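Local coordinates for single-stranded-DNA-specific exonuclease RecJ (PDB 2ZXO), which degrades single-stranded DNA from the 5' to the 3' end, using divalent metal ions and showing no detectable action on single-stranded RNA, at residues A329-L334 / R413-A418; P435-L440 / K485-L490; W492-L497 / A524-K529; A538-P543 / P595-R600. All blocks are in the same frame, centred on the assembly; numbering follows the deposited sequence.

Contact 1: A329-L334 / R413-A418; sequences AKAIVL and RVEAYA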
loop_
_atom_site.group_PDB
_atom_site.type_symbol
_atom_site.label_atom_id
_atom_site.label_comp_id
_atom_site.label_asym_id
_atom_site.label_seq_id
_atom_site.Cartn_x
_atom_site.Cartn_y
_atom_site.Cartn_z
ATOM N N ALA A 329 -9.624 14.377 19.996
ATOM C CA ALA A 329 -10.309 13.492 20.921
ATOM C C ALA A 329 -9.856 12.061 21.156
ATOM O O ALA A 329 -10.692 11.235 21.498
ATOM C CB ALA A 329 -11.796 13.479 20.575
ATOM N N LYS A 330 -8.578 11.743 20.995
ATOM C CA LYS A 330 -8.093 10.374 21.255
ATOM C C LYS A 330 -8.895 9.225 20.660
ATOM O O LYS A 330 -8.339 8.175 20.361
ATOM C CB LYS A 330 -7.950 10.130 22.768
ATOM C CG LYS A 330 -6.588 10.492 23.335
ATOM C CD LYS A 330 -6.230 11.938 23.014
ATOM C CE LYS A 330 -4.790 12.307 23.408
ATOM N NZ LYS A 330 -4.420 13.700 22.981
ATOM N N ALA A 331 -10.200 9.410 20.531
ATOM C CA ALA A 331 -11.101 8.415 19.965
ATOM C C ALA A 331 -12.330 9.155 19.486
ATOM O O ALA A 331 -12.729 10.147 20.080
ATOM C CB ALA A 331 -11.481 7.387 20.985
ATOM N N ILE A 332 -12.903 8.690 18.386
ATOM C CA ILE A 332 -14.075 9.311 17.810
ATOM C C ILE A 332 -15.162 8.274 17.808
ATOM O O ILE A 332 -15.105 7.293 17.069
ATOM C CB ILE A 332 -13.757 9.825 16.410
ATOM C CG1 ILE A 332 -12.824 11.028 16.573
ATOM C CG2 ILE A 332 -15.017 10.171 15.645
ATOM C CD1 ILE A 332 -12.510 11.742 15.326
ATOM N N VAL A 333 -16.134 8.496 18.681
ATOM C CA VAL A 333 -17.232 7.578 18.866
ATOM C C VAL A 333 -18.540 8.271 18.625
ATOM O O VAL A 333 -19.007 9.017 19.469
ATOM C CB VAL A 333 -17.207 7.030 20.278
ATOM C CG1 VAL A 333 -18.253 5.942 20.422
ATOM C CG2 VAL A 333 -15.828 6.492 20.588
ATOM N N LEU A 334 -19.132 7.993 17.473
ATOM C CA LEU A 334 -20.379 8.608 17.050
ATOM C C LEU A 334 -21.528 7.614 16.861
ATOM O O LEU A 334 -21.327 6.456 16.490
ATOM C CB LEU A 334 -20.144 9.351 15.738
ATOM C CG LEU A 334 -18.966 10.325 15.706
ATOM C CD1 LEU A 334 -18.759 10.790 14.286
ATOM C CD2 LEU A 334 -19.236 11.524 16.644
ATOM N N ARG A 413 -15.706 4.147 27.728
ATOM C CA ARG A 413 -14.799 3.013 27.821
ATOM C C ARG A 413 -13.713 3.144 26.758
ATOM O O ARG A 413 -12.526 3.301 27.087
ATOM C CB ARG A 413 -15.568 1.694 27.628
ATOM C CG ARG A 413 -14.852 0.459 28.151
ATOM C CD ARG A 413 -14.771 0.477 29.684
ATOM N NE ARG A 413 -16.106 0.440 30.272
ATOM C CZ ARG A 413 -16.824 -0.667 30.410
ATOM N NH1 ARG A 413 -16.328 -1.841 30.019
ATOM N NH2 ARG A 413 -18.064 -0.591 30.899
ATOM N N VAL A 414 -14.125 3.109 25.487
ATOM C CA VAL A 414 -13.161 3.188 24.392
ATOM C C VAL A 414 -12.387 4.507 24.380
ATOM O O VAL A 414 -11.228 4.512 24.011
ATOM C CB VAL A 414 -13.820 2.905 22.999
ATOM C CG1 VAL A 414 -14.841 1.804 23.123
ATOM C CG2 VAL A 414 -14.428 4.138 22.427
ATOM N N GLU A 415 -12.991 5.618 24.795
ATOM C CA GLU A 415 -12.221 6.863 24.822
ATOM C C GLU A 415 -11.109 6.739 25.868
ATOM O O GLU A 415 -10.001 7.223 25.682
ATOM C CB GLU A 415 -13.076 8.064 25.210
ATOM C CG GLU A 415 -14.171 8.458 24.259
ATOM C CD GLU A 415 -14.845 9.752 24.703
ATOM O OE1 GLU A 415 -14.985 9.952 25.930
ATOM O OE2 GLU A 415 -15.237 10.565 23.833
ATOM N N ALA A 416 -11.424 6.095 26.981
ATOM C CA ALA A 416 -10.453 5.931 28.046
ATOM C C ALA A 416 -9.379 4.995 27.560
ATOM O O ALA A 416 -8.197 5.181 27.868
ATOM C CB ALA A 416 -11.120 5.352 29.301
ATOM N N TYR A 417 -9.783 3.984 26.804
ATOM C CA TYR A 417 -8.815 3.021 26.299
ATOM C C TYR A 417 -7.781 3.661 25.367
ATOM O O TYR A 417 -6.591 3.354 25.443
ATOM C CB TYR A 417 -9.516 1.893 25.558
ATOM C CG TYR A 417 -8.549 0.910 24.970
ATOM C CD1 TYR A 417 -7.902 -0.029 25.773
ATOM C CD2 TYR A 417 -8.236 0.949 23.613
ATOM C CE1 TYR A 417 -6.962 -0.907 25.235
ATOM C CE2 TYR A 417 -7.294 0.081 23.064
ATOM C CZ TYR A 417 -6.658 -0.844 23.874
ATOM O OH TYR A 417 -5.704 -1.682 23.321
ATOM N N ALA A 418 -8.240 4.556 24.500
ATOM C CA ALA A 418 -7.360 5.217 23.538
ATOM C C ALA A 418 -6.406 6.187 24.225
ATOM O O ALA A 418 -5.290 6.407 23.748
ATOM C CB ALA A 418 -8.195 5.957 22.473
#
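A331 and E415 bring the two backbones to a CA-CA distance of 5.2 Å, and K330 faces A418 a little further along with their CA atoms 5.7 Å apart. This is helix-on-sheet packing within the DHHA1 domain: helix 407-419 lies against one face of a mixed sheet at its edge strand, 332-335, and at the loop leading into it. The strand is held in the sheet by backbone bonds to P358 and F360, while in the strand and the residue before it side chains alternate between the two faces. I332 points its CB away from the helix, whereas A331 and V333 point theirs at it.

A331 shows how a small side chain permits such proximity. Its single methyl, CB, sits 3.9 Å from the CB of A418 and equally near the CA of E415, touching the helix backbone itself. The CB of A418 also comes within 3.1 Å of the carbonyl O of K330, although the model is strained around K330 and this closeness is doubtful. The polar ends turn elsewhere: K330 bends at chi2 and carries its NZ to D423, and E415 makes a salt bridge with K411 of its own helix.

Further along the strand, V333 and V414 cross obliquely, both also resting on F360 of the neighbouring strand. V333 holds CG1 anti to its backbone N (chi1 -173°), which leaves the other branch to face the helix. That branch, CG2, meets CG2 of V414 methyl to methyl at a tight 3.3 Å.

Contact 2: P435-L440 / K485-L490; sequences PEPGLL and KGVRVL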
loop_
_atom_site.group_PDB
_atom_site.type_symbol
_atom_site.label_atom_id
_atom_site.label_comp_id
_atom_site.label_asym_id
_atom_site.label_seq_id
_atom_site.Cartn_x
_atom_site.Cartn_y
_atom_site.Cartn_z
ATOM N N PRO A 435 14.857 13.716 -9.315
ATOM C CA PRO A 435 15.966 14.002 -10.239
ATOM C C PRO A 435 15.667 15.239 -11.092
ATOM O O PRO A 435 14.548 15.751 -11.088
ATOM C CB PRO A 435 16.040 12.743 -11.106
ATOM C CG PRO A 435 15.389 11.668 -10.255
ATOM C CD PRO A 435 14.235 12.413 -9.618
ATOM N N GLU A 436 16.675 15.703 -11.832
ATOM C CA GLU A 436 16.527 16.861 -12.713
ATOM C C GLU A 436 15.500 16.465 -13.765
ATOM O O GLU A 436 15.465 15.313 -14.178
ATOM C CB GLU A 436 17.876 17.202 -13.355
ATOM C CG GLU A 436 18.972 17.540 -12.342
ATOM C CD GLU A 436 18.777 18.902 -11.694
ATOM O OE1 GLU A 436 19.098 19.053 -10.493
ATOM O OE2 GLU A 436 18.307 19.837 -12.388
ATOM N N PRO A 437 14.683 17.425 -14.237
ATOM C CA PRO A 437 13.622 17.238 -15.243
ATOM C C PRO A 437 14.036 16.431 -16.464
ATOM O O PRO A 437 13.224 15.694 -17.048
ATOM C CB PRO A 437 13.243 18.657 -15.642
ATOM C CG PRO A 437 13.712 19.507 -14.483
ATOM C CD PRO A 437 15.011 18.853 -14.096
ATOM N N GLY A 438 15.300 16.579 -16.852
ATOM C CA GLY A 438 15.781 15.870 -18.010
ATOM C C GLY A 438 15.784 14.375 -17.833
ATOM O O GLY A 438 15.654 13.637 -18.809
ATOM N N LEU A 439 15.937 13.915 -16.596
ATOM C CA LEU A 439 15.982 12.482 -16.317
ATOM C C LEU A 439 14.633 11.882 -15.947
ATOM O O LEU A 439 14.523 10.671 -15.768
ATOM C CB LEU A 439 16.963 12.204 -15.170
ATOM C CG LEU A 439 18.480 12.265 -15.413
ATOM C CD1 LEU A 439 18.857 11.233 -16.473
ATOM C CD2 LEU A 439 18.897 13.677 -15.830
ATOM N N LEU A 440 13.607 12.710 -15.834
ATOM C CA LEU A 440 12.308 12.189 -15.409
ATOM C C LEU A 440 11.713 11.056 -16.231
ATOM O O LEU A 440 11.178 10.096 -15.664
ATOM C CB LEU A 440 11.283 13.317 -15.280
ATOM C CG LEU A 440 11.542 14.302 -14.134
ATOM C CD1 LEU A 440 10.359 15.258 -14.072
ATOM C CD2 LEU A 440 11.714 13.579 -12.785
ATOM N N LYS A 485 11.718 24.170 -9.308
ATOM C CA LYS A 485 12.976 23.918 -9.979
ATOM C C LYS A 485 12.823 23.254 -11.340
ATOM O O LYS A 485 13.504 22.276 -11.651
ATOM C CB LYS A 485 13.863 23.094 -9.053
ATOM C CG LYS A 485 14.238 23.858 -7.808
ATOM C CD LYS A 485 15.191 23.084 -6.927
ATOM C CE LYS A 485 16.068 24.029 -6.126
ATOM N NZ LYS A 485 15.266 25.027 -5.365
ATOM N N GLY A 486 11.902 23.783 -12.137
ATOM C CA GLY A 486 11.707 23.259 -13.475
ATOM C C GLY A 486 10.710 22.138 -13.689
ATOM O O GLY A 486 10.491 21.753 -14.842
ATOM N N VAL A 487 10.115 21.590 -12.630
ATOM C CA VAL A 487 9.143 20.515 -12.826
ATOM C C VAL A 487 7.768 20.947 -12.336
ATOM O O VAL A 487 7.645 21.521 -11.253
ATOM C CB VAL A 487 9.600 19.174 -12.130
ATOM C CG1 VAL A 487 10.907 19.375 -11.392
ATOM C CG2 VAL A 487 8.516 18.637 -11.232
ATOM N N ARG A 488 6.729 20.693 -13.130
ATOM C CA ARG A 488 5.399 21.111 -12.716
ATOM C C ARG A 488 4.775 20.160 -11.703
ATOM O O ARG A 488 4.781 18.955 -11.876
ATOM C CB ARG A 488 4.468 21.260 -13.927
ATOM C CG ARG A 488 3.177 22.039 -13.609
ATOM C CD ARG A 488 2.444 22.494 -14.871
ATOM N NE ARG A 488 1.483 21.506 -15.326
ATOM C CZ ARG A 488 0.170 21.659 -15.219
ATOM N NH1 ARG A 488 -0.325 22.769 -14.687
ATOM N NH2 ARG A 488 -0.647 20.688 -15.607
ATOM N N VAL A 489 4.213 20.722 -10.649
ATOM C CA VAL A 489 3.588 19.936 -9.604
ATOM C C VAL A 489 2.109 20.349 -9.464
ATOM O O VAL A 489 1.779 21.531 -9.533
ATOM C CB VAL A 489 4.405 20.128 -8.278
ATOM C CG1 VAL A 489 4.997 21.500 -8.257
ATOM C CG2 VAL A 489 3.542 19.908 -7.057
ATOM N N LEU A 490 1.221 19.373 -9.302
ATOM C CA LEU A 490 -0.207 19.654 -9.160
ATOM C C LEU A 490 -0.603 19.300 -7.748
ATOM O O LEU A 490 -0.097 18.333 -7.194
ATOM C CB LEU A 490 -1.016 18.842 -10.170
ATOM C CG LEU A 490 -0.962 19.452 -11.580
ATOM C CD1 LEU A 490 -0.347 18.471 -12.576
ATOM C CD2 LEU A 490 -2.368 19.845 -12.009
#
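P437 and V487 carry the apolar part of this contact. The prolyl CG touches the CG1 methyl of V487 at 4.2 Å, and CD1 of L440 approaches the CB of the same valine at 4.4 Å, so V487 is met by a ring corner and by the end of a branched chain. Its chi1 of 2° nearly eclipses CG1 with the backbone N, an unusual setting that turns this methyl to P437. V487 and L440 are buried, and both also pack on L434; V487 touches V522 as well, and L440 touches Y520.

The setting is the OB domain, where strands 479-484 and 487-492 form a hairpin of the mixed sheet. K485 and G486 make its turn, with backbone angles close to those of type I'. P437 lies beside that turn, in the connection between strand 426-433 and helix 440-447.

Carbonyl groups supply a second kind of meeting. The same CG of P437 lies 3.9 Å from G486 O and 4.0 Å from K485 O, van der Waals approaches of a ring carbon to polar atoms at the hairpin end.

Backbone hydrogen bonds act within 435-440. L439 N donates to E436 O at 2.8 Å, and L440 N donates to P437 O at 3.2 Å, curling the chain so that P437 and L440 both direct their CB atoms at the hairpin.

Contact 3: W492-L497 / A524-K529; sequences WKQGDL and AVDLRK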
loop_
_atom_site.group_PDB
_atom_site.type_symbol
_atom_site.label_atom_id
_atom_site.label_comp_id
_atom_site.label_asym_id
_atom_site.label_seq_id
_atom_site.Cartn_x
_atom_site.Cartn_y
_atom_site.Cartn_z
ATOM N N TRP A 492 -3.569 19.968 -4.116
ATOM C CA TRP A 492 -4.724 20.518 -3.450
ATOM C C TRP A 492 -4.241 21.223 -2.195
ATOM O O TRP A 492 -4.173 20.614 -1.139
ATOM C CB TRP A 492 -5.689 19.394 -3.110
ATOM C CG TRP A 492 -6.206 18.792 -4.355
ATOM C CD1 TRP A 492 -5.530 17.972 -5.221
ATOM C CD2 TRP A 492 -7.482 19.049 -4.958
ATOM N NE1 TRP A 492 -6.310 17.705 -6.329
ATOM C CE2 TRP A 492 -7.512 18.352 -6.190
ATOM C CE3 TRP A 492 -8.602 19.802 -4.577
ATOM C CZ2 TRP A 492 -8.620 18.388 -7.038
ATOM C CZ3 TRP A 492 -9.695 19.834 -5.416
ATOM C CH2 TRP A 492 -9.696 19.129 -6.636
ATOM N N LYS A 493 -3.891 22.501 -2.315
ATOM C CA LYS A 493 -3.396 23.242 -1.163
ATOM C C LYS A 493 -4.267 22.960 0.028
ATOM O O LYS A 493 -5.445 23.287 0.061
ATOM C CB LYS A 493 -3.355 24.752 -1.422
ATOM C CG LYS A 493 -2.740 25.562 -0.273
ATOM C CD LYS A 493 -1.287 25.190 0.017
ATOM C CE LYS A 493 -0.719 25.968 1.210
ATOM N NZ LYS A 493 -1.295 25.598 2.560
ATOM N N GLN A 494 -3.662 22.324 1.009
ATOM C CA GLN A 494 -4.361 21.961 2.218
ATOM C C GLN A 494 -4.603 23.204 3.095
ATOM O O GLN A 494 -3.709 23.680 3.806
ATOM C CB GLN A 494 -3.549 20.863 2.943
ATOM C CG GLN A 494 -2.160 20.581 2.256
ATOM C CD GLN A 494 -1.743 19.085 2.214
ATOM O OE1 GLN A 494 -1.557 18.507 1.130
ATOM N NE2 GLN A 494 -1.591 18.467 3.392
ATOM N N GLY A 495 -5.824 23.733 2.976
ATOM C CA GLY A 495 -6.304 24.886 3.735
ATOM C C GLY A 495 -5.480 26.148 3.900
ATOM O O GLY A 495 -4.916 26.363 4.969
ATOM N N ASP A 496 -5.426 26.994 2.874
ATOM C CA ASP A 496 -4.666 28.243 2.943
ATOM C C ASP A 496 -4.409 28.875 1.586
ATOM O O ASP A 496 -4.438 30.095 1.454
ATOM C CB ASP A 496 -3.309 28.036 3.619
ATOM C CG ASP A 496 -3.276 28.555 5.055
ATOM O OD1 ASP A 496 -3.643 29.736 5.282
ATOM O OD2 ASP A 496 -2.869 27.776 5.952
ATOM N N LEU A 497 -4.133 28.058 0.577
ATOM C CA LEU A 497 -3.858 28.596 -0.749
ATOM C C LEU A 497 -2.663 29.531 -0.591
ATOM O O LEU A 497 -2.289 29.879 0.529
ATOM C CB LEU A 497 -5.089 29.354 -1.266
ATOM C CG LEU A 497 -6.322 28.514 -1.646
ATOM C CD1 LEU A 497 -7.613 29.256 -1.279
ATOM C CD2 LEU A 497 -6.256 28.174 -3.143
ATOM N N ALA A 524 1.401 16.108 -6.177
ATOM C CA ALA A 524 1.675 16.235 -4.748
ATOM C C ALA A 524 0.675 15.421 -3.921
ATOM O O ALA A 524 -0.517 15.503 -4.173
ATOM C CB ALA A 524 1.588 17.687 -4.354
ATOM N N VAL A 525 1.144 14.618 -2.964
ATOM C CA VAL A 525 0.218 13.879 -2.102
ATOM C C VAL A 525 0.223 14.637 -0.783
ATOM O O VAL A 525 -0.718 14.541 0.016
ATOM C CB VAL A 525 0.615 12.387 -1.840
ATOM C CG1 VAL A 525 0.947 11.717 -3.126
ATOM C CG2 VAL A 525 1.750 12.295 -0.864
ATOM N N ASP A 526 1.310 15.369 -0.550
ATOM C CA ASP A 526 1.414 16.205 0.639
ATOM C C ASP A 526 2.288 17.407 0.329
ATOM O O ASP A 526 3.157 17.341 -0.542
ATOM C CB ASP A 526 1.953 15.465 1.853
ATOM C CG ASP A 526 1.661 16.219 3.131
ATOM O OD1 ASP A 526 1.174 17.357 3.020
ATOM O OD2 ASP A 526 1.899 15.703 4.242
ATOM N N LEU A 527 2.052 18.504 1.043
ATOM C CA LEU A 527 2.758 19.748 0.795
ATOM C C LEU A 527 2.832 20.576 2.084
ATOM O O LEU A 527 1.887 20.579 2.883
ATOM C CB LEU A 527 1.990 20.472 -0.292
ATOM C CG LEU A 527 2.432 21.781 -0.888
ATOM C CD1 LEU A 527 1.449 22.091 -1.984
ATOM C CD2 LEU A 527 2.448 22.892 0.147
ATOM N N ARG A 528 3.944 21.297 2.272
ATOM C CA ARG A 528 4.146 22.050 3.505
ATOM C C ARG A 528 5.374 22.946 3.522
ATOM O O ARG A 528 6.277 22.825 2.680
ATOM C CB ARG A 528 4.329 21.063 4.653
ATOM C CG ARG A 528 5.747 20.450 4.646
ATOM C CD ARG A 528 5.894 19.261 5.568
ATOM N NE ARG A 528 7.296 18.896 5.763
ATOM C CZ ARG A 528 7.717 17.956 6.614
ATOM N NH1 ARG A 528 6.841 17.282 7.343
ATOM N NH2 ARG A 528 9.011 17.698 6.753
ATOM N N LYS A 529 5.402 23.818 4.531
ATOM C CA LYS A 529 6.520 24.725 4.787
ATOM C C LYS A 529 7.601 23.777 5.279
ATOM O O LYS A 529 7.320 22.842 6.018
ATOM C CB LYS A 529 6.152 25.732 5.891
ATOM C CG LYS A 529 7.322 26.550 6.493
ATOM C CD LYS A 529 6.803 27.700 7.366
ATOM C CE LYS A 529 7.901 28.700 7.766
ATOM N NZ LYS A 529 8.730 28.262 8.938
#
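Q494 reaches D526 with its amide, NE2 lying 3.0 Å from OD1. The two long axes meet at about a right angle, yet the flat groups themselves are almost parallel, their planes 8° apart, and OD1 is set well to one side of the amide plane. The glutamine arrives here in a strained-looking shape: chi1 of 6° all but eclipses CG with the backbone N, and the chain then bends at chi2. Its OE1 ends near the backbone of the other segment, 3.6 Å from L527 N.

D526 starts with its CB directed away from Q494, but a CG anti to the backbone N (chi1 -163°) swings the carboxylate back alongside its own chain. OD1 thereby comes up against the N-H of L527, at a modelled separation too short to be taken literally. The backbone helps to create this corner of the OB domain, because V525 and D526 both face A506 in a classic beta bulge on strand 517-528.

K493 adds an aliphatic touch. Although its CB leaves in the other direction, the folded chain lays CD 4.4 Å from CD2 of L527, and NZ returns to give a weak hydrogen bond to Q494 O at 3.3 Å. L527 is buried and packs further on L499, A491 and V503.

D526 is a buried residue whose OD2 accepts a hydrogen bond from W7 NE1. That bond probably steadies the carboxylate, while the amide of the exposed Q494 is layered over it, nearly parallel and offset.

Contact 4: A538-P543 / P595-R600; sequences APFAYP and PVLGRR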
loop_
_atom_site.group_PDB
_atom_site.type_symbol
_atom_site.label_atom_id
_atom_site.label_comp_id
_atom_site.label_asym_id
_atom_site.label_seq_id
_atom_site.Cartn_x
_atom_site.Cartn_y
_atom_site.Cartn_z
ATOM N N ALA A 538 23.496 7.752 12.046
ATOM C CA ALA A 538 23.968 8.438 13.247
ATOM C C ALA A 538 25.005 9.485 12.795
ATOM O O ALA A 538 26.064 9.144 12.275
ATOM C CB ALA A 538 24.595 7.435 14.211
ATOM N N PRO A 539 24.703 10.770 13.016
ATOM C CA PRO A 539 25.524 11.932 12.656
ATOM C C PRO A 539 26.973 11.896 13.093
ATOM O O PRO A 539 27.305 11.389 14.155
ATOM C CB PRO A 539 24.813 13.105 13.324
ATOM C CG PRO A 539 23.461 12.593 13.680
ATOM C CD PRO A 539 23.662 11.145 13.985
ATOM N N PHE A 540 27.840 12.451 12.257
ATOM C CA PHE A 540 29.264 12.569 12.579
ATOM C C PHE A 540 29.770 13.818 11.843
ATOM O O PHE A 540 30.771 14.411 12.234
ATOM C CB PHE A 540 30.039 11.314 12.153
ATOM C CG PHE A 540 30.397 11.276 10.706
ATOM C CD1 PHE A 540 31.486 11.997 10.228
ATOM C CD2 PHE A 540 29.639 10.513 9.804
ATOM C CE1 PHE A 540 31.815 11.962 8.868
ATOM C CE2 PHE A 540 29.963 10.470 8.437
ATOM C CZ PHE A 540 31.045 11.192 7.967
ATOM N N ALA A 541 29.046 14.225 10.798
ATOM C CA ALA A 541 29.412 15.382 9.999
ATOM C C ALA A 541 28.308 16.431 10.109
ATOM O O ALA A 541 27.188 16.181 9.726
ATOM C CB ALA A 541 29.594 14.952 8.537
ATOM N N TYR A 542 28.614 17.611 10.613
ATOM C CA TYR A 542 27.574 18.605 10.766
ATOM C C TYR A 542 27.752 19.811 9.867
ATOM O O TYR A 542 28.680 20.610 10.049
ATOM C CB TYR A 542 27.500 19.054 12.215
ATOM C CG TYR A 542 27.161 17.943 13.167
ATOM C CD1 TYR A 542 28.028 16.852 13.351
ATOM C CD2 TYR A 542 25.968 17.967 13.887
ATOM C CE1 TYR A 542 27.706 15.834 14.219
ATOM C CE2 TYR A 542 25.639 16.944 14.765
ATOM C CZ TYR A 542 26.507 15.894 14.918
ATOM O OH TYR A 542 26.154 14.890 15.767
ATOM N N PRO A 543 26.862 19.943 8.866
ATOM C CA PRO A 543 26.863 21.030 7.901
ATOM C C PRO A 543 26.961 22.361 8.582
ATOM O O PRO A 543 26.153 22.683 9.453
ATOM C CB PRO A 543 25.530 20.851 7.189
ATOM C CG PRO A 543 25.434 19.400 7.100
ATOM C CD PRO A 543 25.855 18.935 8.478
ATOM N N PRO A 595 37.373 8.017 3.450
ATOM C CA PRO A 595 36.660 8.129 4.726
ATOM C C PRO A 595 37.521 8.476 5.936
ATOM O O PRO A 595 38.708 8.138 6.018
ATOM C CB PRO A 595 35.952 6.766 4.877
ATOM C CG PRO A 595 36.724 5.852 3.980
ATOM C CD PRO A 595 37.099 6.726 2.798
ATOM N N VAL A 596 36.905 9.194 6.867
ATOM C CA VAL A 596 37.557 9.593 8.095
ATOM C C VAL A 596 36.447 9.515 9.123
ATOM O O VAL A 596 35.736 10.485 9.329
ATOM C CB VAL A 596 38.074 11.026 7.986
ATOM C CG1 VAL A 596 38.748 11.435 9.276
ATOM C CG2 VAL A 596 39.034 11.139 6.826
ATOM N N LEU A 597 36.274 8.344 9.731
ATOM C CA LEU A 597 35.225 8.148 10.720
ATOM C C LEU A 597 35.808 8.254 12.120
ATOM O O LEU A 597 37.019 8.348 12.277
ATOM C CB LEU A 597 34.540 6.781 10.530
ATOM C CG LEU A 597 33.867 6.355 9.199
ATOM C CD1 LEU A 597 33.166 7.557 8.547
ATOM C CD2 LEU A 597 34.902 5.777 8.241
ATOM N N GLY A 598 34.955 8.221 13.138
ATOM C CA GLY A 598 35.448 8.361 14.503
ATOM C C GLY A 598 35.820 9.832 14.660
ATOM O O GLY A 598 36.598 10.248 15.523
ATOM N N ARG A 599 35.200 10.620 13.791
ATOM C CA ARG A 599 35.422 12.048 13.708
ATOM C C ARG A 599 34.167 12.929 13.801
ATOM O O ARG A 599 33.625 13.267 12.760
ATOM C CB ARG A 599 36.119 12.330 12.369
ATOM C CG ARG A 599 37.597 11.982 12.344
ATOM C CD ARG A 599 38.414 13.230 12.583
ATOM N NE ARG A 599 38.107 13.818 13.882
ATOM C CZ ARG A 599 38.396 15.069 14.224
ATOM N NH1 ARG A 599 39.007 15.868 13.360
ATOM N NH2 ARG A 599 38.054 15.521 15.428
ATOM N N ARG A 600 33.696 13.298 14.997
ATOM C CA ARG A 600 32.522 14.189 15.088
ATOM C C ARG A 600 33.046 15.568 14.630
ATOM O O ARG A 600 33.697 16.284 15.384
ATOM C CB ARG A 600 31.981 14.249 16.529
ATOM C CG ARG A 600 30.585 14.912 16.730
ATOM C CD ARG A 600 30.637 16.447 16.622
ATOM N NE ARG A 600 29.403 17.153 17.034
ATOM C CZ ARG A 600 29.115 18.414 16.686
ATOM N NH1 ARG A 600 27.982 18.994 17.086
ATOM N NH2 ARG A 600 29.966 19.095 15.923
#
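R600 lays its guanidinium flat over Y542, the two planes 10° apart and R600 CZ 3.8 Å from the ring centroid. This atom stands almost on the ring normal, so this is a cation-pi stack over the face. R600 NE makes the closest approach, 3.5 Å from Y542 CE1. A chain bent at chi2 (-75°) brings the arginine over the tyrosine, with the two side-chain axes crossing at about a right angle.

F540 is turned quite differently. Its CG occupies the crowded position between backbone N and carbonyl carbon, and the ring offers its edge to R599 O, which lies near the ring plane 3.5 Å from F540 CD1. L597 CD1 reaches F540 CZ obliquely at 4.2 Å. The backbones also come close: F540 O receives a CA-H...O contact from R600 CA at 3.4 Å. The segments converge here because strand 541-543 pairs, in the parallel sheet of the C-terminal domain, with strand 601-603, and F540 and Y542 both make backbone hydrogen bonds with V601.

Because the stack engages a face of the guanidinium, its N-H groups, which lie in the plane, probably remain able to serve other partners or solvent while the exposed charge is steadied by the ring.

Contact 1 is the buried member of the set, contacts 2 and 3 are partly buried, and contact 4 lies at the surface; their chemistry changes accordingly, from methyl packing of helix on strand to mixed apolar and polar meetings and then to a stacked charge. Contacts 2 and 3 belong to one OB-domain sheet, where strands 487-492 and 517-528 are neighbours, and they touch directly: L490 O lies 2.9 Å from A524 N, a probable hydrogen bond. The others stand apart in separate domains. Contact 1 has its centre about 29 Å from that of contact 3, whereas contact 4 comes within about 17 Å of both contacts 2 and 3, nearest atom to nearest atom.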